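Local coordinates for putative lipoprotein (Bacteroides thetaiotaomicron, PDB 4Q1Z) that is of unknown function but, as a putative lipoprotein of the DUF4876 family, is probably attached to the bacterial membrane by a lipid, at residues A203-D208 against P212-D217; G123-R128 against A338-L343; K111-C116 against G264-F269. One frame throughout, in Å; residues are numbered along the deposited sequence.

Interaction 1. Residues A203-D208 against P212-D217; sequences ANHQLD and PQSPID
The amide of Asn204 lies stacked on the carboxylate of Asp217, planes 22° apart while the side chains run roughly perpendicular, with Asn204 CG 3.6 Å from Asp217 CG. Asn204 OD1 accepts from Gln206 N, from above the carbonyl plane, forming an Asx turn that overlaps the type I turn Asn204-Leu207. This turn faces the returning chain 212-217 within one long loop between strands 195-199 and 223-224. His205 CB packs on Ser214 OG at 3.5 Å, and Ile216 CD1 reaches the edge of the imidazole, 3.7 Å from His205 CD2. Gln206 stretches out beyond CG and gives an NE2 hydrogen to Ser214 O at 2.9 Å, nearly straight (171°); the oxygen lies in the Gln206 amide plane, the donor 32° off the Ser214 carbonyl plane. With an alanine here NE2 is gone, and Ser214 O is likely to be left without its mate, the limbs less firmly tied. Pro212 CA comes 3.3 Å from Gln206 O in a CA-H...O contact. Polar ends are held from outside: His205 ND1 by Tyr126, Ser214 OG by Asp129, Asp217 OD1 by Ser219. Stacked planes and one hydrogen bond from a side-chain amide join the limbs, without a salt bridge.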
# COMPACT_ATOMS: atom_id res chain seq x y z
N ALA A 203 -9.81 6.83 18.14
CA ALA A 203 -10.16 7.90 19.08
C ALA A 203 -9.02 8.90 19.29
O ALA A 203 -7.88 8.66 18.87
CB ALA A 203 -10.56 7.30 20.42
N ASN A 204 -9.33 10.02 19.97
CA ASN A 204 -8.30 10.99 20.32
C ASN A 204 -7.47 10.45 21.49
O ASN A 204 -7.81 10.65 22.66
CB ASN A 204 -8.88 12.36 20.65
CG ASN A 204 -7.78 13.38 20.81
OD1 ASN A 204 -6.58 13.08 20.61
ND2 ASN A 204 -8.16 14.60 21.17
N HIS A 205 -6.38 9.78 21.15
CA HIS A 205 -5.46 9.15 22.11
C HIS A 205 -4.78 10.18 23.01
O HIS A 205 -4.28 9.80 24.07
CB HIS A 205 -4.38 8.35 21.36
CG HIS A 205 -4.94 7.35 20.41
ND1 HIS A 205 -5.83 6.36 20.83
CD2 HIS A 205 -4.71 7.19 19.09
CE1 HIS A 205 -6.12 5.66 19.75
NE2 HIS A 205 -5.47 6.11 18.68
N GLN A 206 -4.75 11.45 22.60
CA GLN A 206 -4.07 12.50 23.34
C GLN A 206 -4.92 13.07 24.47
O GLN A 206 -4.42 13.88 25.24
CB GLN A 206 -3.59 13.59 22.40
CG GLN A 206 -2.47 13.06 21.51
CD GLN A 206 -2.18 13.88 20.28
OE1 GLN A 206 -2.96 14.75 19.85
NE2 GLN A 206 -1.03 13.61 19.68
N LEU A 207 -6.17 12.59 24.64
CA LEU A 207 -7.03 12.99 25.76
C LEU A 207 -6.42 12.49 27.06
O LEU A 207 -5.81 11.42 27.06
CB LEU A 207 -8.44 12.42 25.61
CG LEU A 207 -9.27 12.88 24.42
CD1 LEU A 207 -10.57 12.12 24.37
CD2 LEU A 207 -9.53 14.36 24.46
N ASP A 208 -6.59 13.24 28.16
CA ASP A 208 -6.03 12.88 29.47
C ASP A 208 -6.43 11.46 29.93
O ASP A 208 -5.63 10.81 30.61
CB ASP A 208 -6.40 13.92 30.53
CG ASP A 208 -5.77 15.30 30.34
OD1 ASP A 208 -4.75 15.40 29.60
OD2 ASP A 208 -6.27 16.28 30.94
N PRO A 212 -1.86 11.44 26.83
CA PRO A 212 -1.48 12.75 26.23
C PRO A 212 -0.13 12.76 25.46
O PRO A 212 0.07 13.65 24.63
CB PRO A 212 -1.43 13.67 27.45
CG PRO A 212 -2.36 13.06 28.41
CD PRO A 212 -2.19 11.59 28.26
N GLN A 213 0.74 11.75 25.68
CA GLN A 213 2.05 11.61 25.02
C GLN A 213 1.98 10.69 23.79
O GLN A 213 3.02 10.35 23.21
CB GLN A 213 3.11 11.08 26.02
CG GLN A 213 3.55 12.08 27.11
CD GLN A 213 2.53 12.28 28.20
OE1 GLN A 213 1.97 11.33 28.75
NE2 GLN A 213 2.26 13.52 28.53
N SER A 214 0.76 10.29 23.37
CA SER A 214 0.60 9.49 22.16
C SER A 214 0.93 10.39 20.96
O SER A 214 0.61 11.58 21.03
CB SER A 214 -0.80 8.91 22.06
OG SER A 214 -0.93 8.13 20.89
N PRO A 215 1.60 9.90 19.91
CA PRO A 215 1.98 10.80 18.80
C PRO A 215 0.82 11.28 17.92
O PRO A 215 1.00 12.25 17.18
CB PRO A 215 2.94 9.95 17.98
CG PRO A 215 2.53 8.55 18.25
CD PRO A 215 2.11 8.53 19.68
N ILE A 216 -0.34 10.60 17.96
CA ILE A 216 -1.47 10.92 17.08
C ILE A 216 -2.83 11.01 17.81
O ILE A 216 -3.00 10.52 18.93
CB ILE A 216 -1.58 9.84 15.94
CG1 ILE A 216 -1.46 8.39 16.51
CG2 ILE A 216 -0.55 10.07 14.83
CD1 ILE A 216 -2.51 7.53 16.19
N ASP A 217 -3.80 11.63 17.09
CA ASP A 217 -5.23 11.70 17.37
C ASP A 217 -5.83 10.81 16.29
O ASP A 217 -5.82 11.19 15.12
CB ASP A 217 -5.76 13.16 17.33
CG ASP A 217 -7.28 13.36 17.29
OD1 ASP A 217 -8.01 12.36 17.36
OD2 ASP A 217 -7.73 14.51 17.12

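Interaction 2. Residues G123-R128 against A338-L343; sequences GGVYFR and ATYCGL
Val125 sits on one face of the Tyr340 ring in a CH-pi contact, its CB 3.7 Å from the ring centroid and 23° off the normal. The contact joins two loops at one end of a large mixed beta-sheet. Segment 123-128 lies in the long connection of a beta-hairpin, between the neighbouring antiparallel strands 108-114 and 131-136. The loop segment 338-343 leads into strand 344-347, on the other side of 108-114. CB is placed toward the rim of the ring, and the CG2 methyl of Val125 follows it to within 3.6 Å of Tyr340 CE1. At the ring's edge, in its plane, Tyr126 O stands 3.9 Å from Tyr340 CE1.

Phe127 completes the first shell. Its side chain runs alongside that of Tyr340 and points the same way, with Phe127 CB 3.9 Å from Tyr340 OH, and that hydroxyl oxygen lies near the plane of the phenylalanine ring, at its edge. No hydrogen bond links the two segments, so shape and aromatic contact join them.

Outward, the backbone sets these groups in place. Tyr340 takes up a left-handed conformation (phi 57°), and its CG, anti to the carbonyl carbon (chi1 -59°), sends the ring toward Val125. Gly342 pairs through its backbone with Gly117, as Tyr126 does with Ser118, so both loops lean on the chain that follows strand 108-114. Beyond, Arg128 makes a cation-pi contact with Phe232, and Phe127 CE1 points at the centre of one face of the Arg128 guanidinium, 3.7 Å above its plane.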
# COMPACT_ATOMS: atom_id res chain seq x y z
N GLY A 123 1.93 7.20 33.82
CA GLY A 123 2.34 5.84 34.12
C GLY A 123 1.69 4.82 33.22
O GLY A 123 0.77 5.15 32.46
N GLY A 124 2.17 3.57 33.33
CA GLY A 124 1.71 2.42 32.56
C GLY A 124 2.18 2.48 31.12
O GLY A 124 3.19 3.12 30.79
N VAL A 125 1.45 1.76 30.25
CA VAL A 125 1.71 1.70 28.81
C VAL A 125 0.39 2.03 28.11
O VAL A 125 -0.67 2.02 28.74
CB VAL A 125 2.32 0.33 28.35
CG1 VAL A 125 3.58 -0.02 29.13
CG2 VAL A 125 1.30 -0.83 28.37
N TYR A 126 0.46 2.35 26.82
CA TYR A 126 -0.68 2.61 25.95
C TYR A 126 -0.44 1.87 24.64
O TYR A 126 0.48 2.25 23.90
CB TYR A 126 -0.91 4.13 25.72
CG TYR A 126 -2.24 4.45 25.07
CD1 TYR A 126 -3.43 4.39 25.81
CD2 TYR A 126 -2.32 4.85 23.74
CE1 TYR A 126 -4.66 4.69 25.22
CE2 TYR A 126 -3.56 5.13 23.14
CZ TYR A 126 -4.72 5.07 23.90
OH TYR A 126 -5.95 5.39 23.35
N PHE A 127 -1.19 0.79 24.37
CA PHE A 127 -1.01 0.02 23.14
C PHE A 127 -2.20 0.23 22.17
O PHE A 127 -2.32 -0.51 21.19
CB PHE A 127 -0.82 -1.50 23.46
CG PHE A 127 -1.92 -2.12 24.29
CD1 PHE A 127 -3.21 -2.24 23.80
CD2 PHE A 127 -1.67 -2.51 25.60
CE1 PHE A 127 -4.24 -2.74 24.59
CE2 PHE A 127 -2.71 -3.00 26.40
CZ PHE A 127 -3.98 -3.12 25.89
N ARG A 128 -3.11 1.21 22.47
CA ARG A 128 -4.33 1.37 21.64
C ARG A 128 -4.21 2.44 20.54
O ARG A 128 -5.17 2.65 19.80
CB ARG A 128 -5.56 1.65 22.49
CG ARG A 128 -5.57 0.89 23.79
CD ARG A 128 -6.79 1.17 24.63
NE ARG A 128 -6.84 0.23 25.75
CZ ARG A 128 -7.37 -0.98 25.66
NH1 ARG A 128 -7.97 -1.37 24.54
NH2 ARG A 128 -7.33 -1.81 26.70
N ALA A 338 12.36 -1.05 19.72
CA ALA A 338 11.87 -1.01 21.10
C ALA A 338 10.37 -1.03 21.16
O ALA A 338 9.71 -0.66 20.19
CB ALA A 338 12.38 0.24 21.79
N THR A 339 9.82 -1.47 22.30
CA THR A 339 8.40 -1.43 22.55
C THR A 339 8.09 -0.14 23.32
O THR A 339 8.93 0.34 24.10
CB THR A 339 7.89 -2.68 23.28
OG1 THR A 339 8.44 -2.78 24.60
CG2 THR A 339 8.11 -3.94 22.49
N TYR A 340 6.92 0.40 23.06
CA TYR A 340 6.39 1.54 23.75
C TYR A 340 7.28 2.75 23.69
O TYR A 340 7.46 3.42 24.67
CB TYR A 340 6.03 1.18 25.19
CG TYR A 340 5.01 0.09 25.27
CD1 TYR A 340 3.68 0.33 25.01
CD2 TYR A 340 5.38 -1.19 25.55
CE1 TYR A 340 2.76 -0.68 25.06
CE2 TYR A 340 4.46 -2.20 25.60
CZ TYR A 340 3.15 -1.94 25.35
OH TYR A 340 2.26 -2.95 25.42
N CYS A 341 7.82 3.03 22.51
CA CYS A 341 8.70 4.18 22.30
C CYS A 341 8.01 5.29 21.48
O CYS A 341 8.59 6.37 21.33
CB CYS A 341 10.03 3.77 21.69
SG CYS A 341 9.92 3.02 20.06
N GLY A 342 6.79 5.03 21.03
CA GLY A 342 5.96 5.97 20.28
C GLY A 342 6.51 6.30 18.92
O GLY A 342 6.33 7.42 18.45
N LEU A 343 7.21 5.35 18.29
CA LEU A 343 7.82 5.51 16.97
C LEU A 343 7.29 4.46 16.01
O LEU A 343 6.99 3.31 16.39
CB LEU A 343 9.36 5.44 17.04
CG LEU A 343 10.09 6.40 18.02
CD1 LEU A 343 11.58 6.17 17.99
CD2 LEU A 343 9.77 7.86 17.73

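Interaction 3. Residues K111-C116 against G264-F269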
# COMPACT_ATOMS: atom_id res chain seq x y z
N LYS A 111 1.48 2.71 3.47
CA LYS A 111 2.26 3.96 3.42
C LYS A 111 3.00 4.25 4.77
O LYS A 111 4.16 4.68 4.79
CB LYS A 111 1.32 5.12 3.05
CG LYS A 111 2.00 6.44 2.78
CD LYS A 111 0.98 7.49 2.38
CE LYS A 111 1.40 8.88 2.76
NZ LYS A 111 1.56 9.04 4.22
N GLU A 112 2.28 4.08 5.88
CA GLU A 112 2.76 4.35 7.23
C GLU A 112 2.09 3.38 8.16
O GLU A 112 0.89 3.12 7.98
CB GLU A 112 2.44 5.82 7.62
CG GLU A 112 2.91 6.22 9.02
CD GLU A 112 3.71 7.51 9.11
OE1 GLU A 112 3.78 8.25 8.10
OE2 GLU A 112 4.27 7.77 10.19
N ILE A 113 2.86 2.82 9.13
CA ILE A 113 2.39 1.87 10.14
C ILE A 113 2.97 2.24 11.53
O ILE A 113 4.18 2.46 11.67
CB ILE A 113 2.73 0.37 9.76
CG1 ILE A 113 2.21 -0.01 8.34
CG2 ILE A 113 2.22 -0.60 10.83
CD1 ILE A 113 2.71 -1.36 7.75
N TYR A 114 2.09 2.29 12.56
CA TYR A 114 2.50 2.55 13.94
C TYR A 114 1.92 1.45 14.81
O TYR A 114 0.71 1.26 14.81
CB TYR A 114 2.09 3.95 14.37
CG TYR A 114 2.25 4.25 15.84
CD1 TYR A 114 3.46 4.01 16.50
CD2 TYR A 114 1.23 4.85 16.57
CE1 TYR A 114 3.63 4.32 17.85
CE2 TYR A 114 1.38 5.15 17.91
CZ TYR A 114 2.57 4.87 18.55
OH TYR A 114 2.70 5.17 19.88
N TYR A 115 2.78 0.66 15.48
CA TYR A 115 2.38 -0.56 16.22
C TYR A 115 2.95 -0.76 17.64
O TYR A 115 2.44 -1.64 18.35
CB TYR A 115 2.82 -1.80 15.40
CG TYR A 115 4.31 -1.89 15.12
CD1 TYR A 115 5.20 -2.38 16.08
CD2 TYR A 115 4.83 -1.55 13.87
CE1 TYR A 115 6.57 -2.43 15.84
CE2 TYR A 115 6.20 -1.63 13.61
CZ TYR A 115 7.07 -2.08 14.60
OH TYR A 115 8.42 -2.17 14.38
N CYS A 116 4.02 -0.06 18.03
CA CYS A 116 4.73 -0.43 19.26
C CYS A 116 4.11 0.14 20.56
O CYS A 116 4.57 -0.19 21.67
CB CYS A 116 6.21 -0.09 19.16
SG CYS A 116 6.56 1.68 19.22
N GLY A 264 4.64 -6.73 13.91
CA GLY A 264 3.79 -7.77 13.33
C GLY A 264 4.07 -7.90 11.85
O GLY A 264 4.80 -7.07 11.28
N ALA A 265 3.54 -8.97 11.23
CA ALA A 265 3.63 -9.24 9.79
C ALA A 265 2.24 -8.92 9.22
O ALA A 265 1.25 -9.55 9.60
CB ALA A 265 4.06 -10.67 9.53
N TYR A 266 2.15 -7.85 8.40
CA TYR A 266 0.89 -7.30 7.86
C TYR A 266 0.73 -7.57 6.39
O TYR A 266 1.67 -7.40 5.64
CB TYR A 266 0.85 -5.76 8.09
CG TYR A 266 1.38 -5.34 9.46
CD1 TYR A 266 0.66 -5.64 10.62
CD2 TYR A 266 2.61 -4.71 9.59
CE1 TYR A 266 1.17 -5.32 11.89
CE2 TYR A 266 3.10 -4.34 10.86
CZ TYR A 266 2.39 -4.68 12.00
OH TYR A 266 2.86 -4.36 13.26
N VAL A 267 -0.49 -7.94 5.97
CA VAL A 267 -0.82 -8.13 4.55
C VAL A 267 -2.18 -7.53 4.22
O VAL A 267 -3.11 -7.60 5.03
CB VAL A 267 -0.77 -9.62 4.03
CG1 VAL A 267 0.65 -10.18 4.02
CG2 VAL A 267 -1.72 -10.54 4.79
N ILE A 268 -2.31 -7.02 2.99
CA ILE A 268 -3.58 -6.61 2.40
C ILE A 268 -3.69 -7.43 1.13
O ILE A 268 -2.69 -7.58 0.40
CB ILE A 268 -3.84 -5.10 2.20
CG1 ILE A 268 -2.66 -4.37 1.48
CG2 ILE A 268 -4.27 -4.46 3.56
CD1 ILE A 268 -3.01 -3.06 0.84
N PHE A 269 -4.86 -8.04 0.90
CA PHE A 269 -5.03 -8.93 -0.26
C PHE A 269 -6.45 -8.88 -0.83
O PHE A 269 -7.43 -8.64 -0.11
CB PHE A 269 -4.62 -10.36 0.08
CG PHE A 269 -5.40 -11.07 1.17
CD1 PHE A 269 -5.07 -10.90 2.52
CD2 PHE A 269 -6.41 -12.00 0.84
CE1 PHE A 269 -5.75 -11.60 3.51
CE2 PHE A 269 -7.09 -12.69 1.84
CZ PHE A 269 -6.73 -12.51 3.17
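In the buried interior of the larger domain, Tyr266 of strand 265-269 reaches across to strand 108-114 and the residue after it, meeting Ile113 and Tyr115. The side chains of Ile113 and Tyr266 run antiparallel alongside one another: CD1 of Ile113 comes 3.8 Å from Tyr266 CD2, and Ile113 CG2 lies as close to Tyr266 CE2, so two branches of one isoleucine touch the same side of the phenol. The CA atoms of Ile113 and Tyr266 are 9.6 Å apart, too far for backbone pairing. The two strands are well separated in the order of an eleven-stranded mixed sheet, which probably curls round, so that they face each other through side chains, consistent with a sandwich-like layering. Strand 108-114 also carries a classic beta bulge, Lys111 and Glu112 both facing Glu133. Tyr115 lies crosswise to Tyr266: the backbone puts Tyr115 CB 3.3 Å from Tyr266 OH, and chi1 of 59° brings Tyr115 CG to 3.4 Å from Tyr266 OH. Tyr266 OH accepts from Gly264 N at 3.0 Å, which helps fix the phenol, while Tyr132 meets the same ring edge-to-face. Gly264 O lies 3.2 Å above one face of the Tyr266 ring, and a CB on Gly264 would run into Tyr266 CE1.

Overall arrangement
Interactions 1 and 2 share one end of the larger domain, each about 25 Å from the centre of the chain, whereas interaction 3 lies about 10 Å from it. The centres of interactions 1 and 2 are about 12 Å apart, and a probable hydrogen bond of 2.7 Å, His205 ND1 to Tyr126 OH, joins the two. Interaction 2, its centre about 17 Å from that of interaction 3, meets it through backbone: Tyr340 N is 2.8 Å from Cys116 O, a probable hydrogen bond. Interactions 1 and 3, about 20 Å apart between centres, touch where Pro215 CD packs 3.4 Å from Tyr114 OH. Residues 111-116 therefore run from the buried core out to both loop contacts.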